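Local coordinates for DNA sulfur modification protein DndE (Escherichia coli, PDB 4LRV) that takes part in the phosphorothioate modification of DNA, in which sulfur enters the DNA backbone, and probably acts there by binding DNA, at residues E69-Q72 against A73-V77. Residues are numbered along the deposited sequence; the frame is centred on the assembly and turned at random.
Sequences ETLQ and ATELV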
loop_
_atom_site.group_PDB
_atom_site.type_symbol
_atom_site.label_atom_id
_atom_site.label_comp_id
_atom_site.label_asym_id
_atom_site.label_seq_id
_atom_site.Cartn_x
_atom_site.Cartn_y
_atom_site.Cartn_z
ATOM N N GLU A 69 11.176 -5.261 -4.927
ATOM C CA GLU A 69 11.349 -6.560 -4.256
ATOM C C GLU A 69 11.496 -7.721 -5.250
ATOM O O GLU A 69 11.901 -8.828 -4.869
ATOM C CB GLU A 69 10.161 -6.878 -3.336
ATOM C CG GLU A 69 9.538 -5.692 -2.615
ATOM C CD GLU A 69 10.164 -5.424 -1.260
ATOM O OE1 GLU A 69 9.398 -5.227 -0.282
ATOM O OE2 GLU A 69 11.418 -5.421 -1.176
ATOM N N THR A 70 11.137 -7.483 -6.510
ATOM C CA THR A 70 11.210 -8.545 -7.500
ATOM C C THR A 70 12.611 -8.632 -8.111
ATOM O O THR A 70 12.844 -9.443 -9.002
ATOM C CB THR A 70 10.134 -8.419 -8.615
ATOM O OG1 THR A 70 10.576 -7.500 -9.624
ATOM C CG2 THR A 70 8.786 -7.998 -8.053
ATOM N N LEU A 71 13.535 -7.812 -7.603
ATOM C CA LEU A 71 14.907 -7.722 -8.132
ATOM C C LEU A 71 15.635 -9.046 -8.274
ATOM O O LEU A 71 16.000 -9.435 -9.387
ATOM C CB LEU A 71 15.768 -6.751 -7.315
ATOM C CG LEU A 71 17.175 -6.551 -7.896
ATOM C CD1 LEU A 71 17.493 -5.087 -8.091
ATOM C CD2 LEU A 71 18.224 -7.207 -7.044
ATOM N N GLN A 72 15.869 -9.705 -7.140
ATOM C CA GLN A 72 16.591 -10.969 -7.079
ATOM C C GLN A 72 15.939 -11.974 -8.007
ATOM O O GLN A 72 16.609 -12.596 -8.832
ATOM C CB GLN A 72 16.604 -11.534 -5.646
ATOM C CG GLN A 72 17.460 -10.765 -4.636
ATOM C CD GLN A 72 16.738 -9.589 -3.960
ATOM O OE1 GLN A 72 15.838 -8.954 -4.542
ATOM N NE2 GLN A 72 17.148 -9.289 -2.716
ATOM N N ALA A 73 14.628 -12.124 -7.862
ATOM C CA ALA A 73 13.862 -13.022 -8.704
ATOM C C ALA A 73 14.099 -12.717 -10.180
ATOM O O ALA A 73 14.459 -13.607 -10.947
ATOM C CB ALA A 73 12.379 -12.918 -8.375
ATOM N N THR A 74 13.895 -11.457 -10.568
ATOM C CA THR A 74 14.123 -11.028 -11.941
ATOM C C THR A 74 15.525 -11.422 -12.414
ATOM O O THR A 74 15.663 -12.117 -13.424
ATOM C CB THR A 74 13.916 -9.494 -12.125
ATOM O OG1 THR A 74 12.606 -9.125 -11.685
ATOM C CG2 THR A 74 14.086 -9.106 -13.589
ATOM N N GLU A 75 16.550 -10.993 -11.680
ATOM C CA GLU A 75 17.929 -11.298 -12.063
ATOM C C GLU A 75 18.202 -12.800 -12.155
ATOM O O GLU A 75 19.052 -13.218 -12.932
ATOM C CB GLU A 75 18.955 -10.611 -11.143
ATOM C CG GLU A 75 18.849 -9.081 -11.120
ATOM C CD GLU A 75 20.205 -8.380 -11.020
ATOM O OE1 GLU A 75 20.621 -8.013 -9.895
ATOM O OE2 GLU A 75 20.859 -8.193 -12.073
ATOM N N LEU A 76 17.477 -13.611 -11.385
ATOM C CA LEU A 76 17.689 -15.064 -11.403
ATOM C C LEU A 76 17.023 -15.682 -12.625
ATOM O O LEU A 76 17.572 -16.571 -13.273
ATOM C CB LEU A 76 17.187 -15.718 -10.111
ATOM C CG LEU A 76 17.604 -17.152 -9.720
ATOM C CD1 LEU A 76 16.543 -18.158 -10.038
ATOM C CD2 LEU A 76 18.949 -17.588 -10.283
ATOM N N VAL A 77 15.838 -15.189 -12.952
ATOM C CA VAL A 77 15.171 -15.604 -14.173
ATOM C C VAL A 77 16.021 -15.260 -15.406
ATOM O O VAL A 77 16.257 -16.110 -16.265
ATOM C CB VAL A 77 13.779 -14.981 -14.283
ATOM C CG1 VAL A 77 13.184 -15.266 -15.653
ATOM C CG2 VAL A 77 12.885 -15.523 -13.187
HETATM O O HOH W 1 12.965 -11.236 -5.609
#
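Thr-74 reaches back one helical turn to Thr-70 and grips its carbonyl oxygen twice. The backbone N of Thr-74 comes nearly in line with the C=O bond, 2.8 Å from Thr-70 O. OG1 of Thr-74 also donates to Thr-70 O, at 2.7 Å, from above the carbonyl plane. The hydroxyl can do this because it lies beside its own backbone N, with chi1 at -56°. The side chain of Thr-70 crosses that of Thr-74 at a slant, and the OG1 of Thr-70 is hydrogen-bonded to the carbonyl of Leu-67. A valine in place of Thr-74 has no hydroxyl to give, and Thr-70 O would probably be left with the backbone N-H as its one donor from this turn. Thr-74 also packs against Phe-36 and Phe-37 of helix 28-40.

The side chains of Leu-71 and Glu-75 run alongside each other in the same direction. CD2 of Leu-71 comes 3.8 Å from OE1 of Glu-75, so one methyl touches a carboxylate oxygen. OE2 of Glu-75 accepts a hydrogen bond from the backbone N of Leu-3. In the backbone of the same two residues, Glu-75 N donates to Leu-71 O at 2.8 Å in an almost straight bond. The next bond, from Leu-76 N to Gln-72 O, is more bent, with an N-H...O angle of 138°.

A water joins Glu-69 O, at 2.7 Å, to Ala-73 N, at 2.9 Å. It stands in for a direct backbone bond between these two residues. Ala-73 also packs on Phe-37 of a second subunit, and Leu-76 on Val-77 of that subunit, so this stretch contributes to a subunit interface. The water and the first i to i+4 bonds mark the start of helix 71-81. The hydroxyl bond to the carbonyl four residues earlier is a common helical arrangement of threonine.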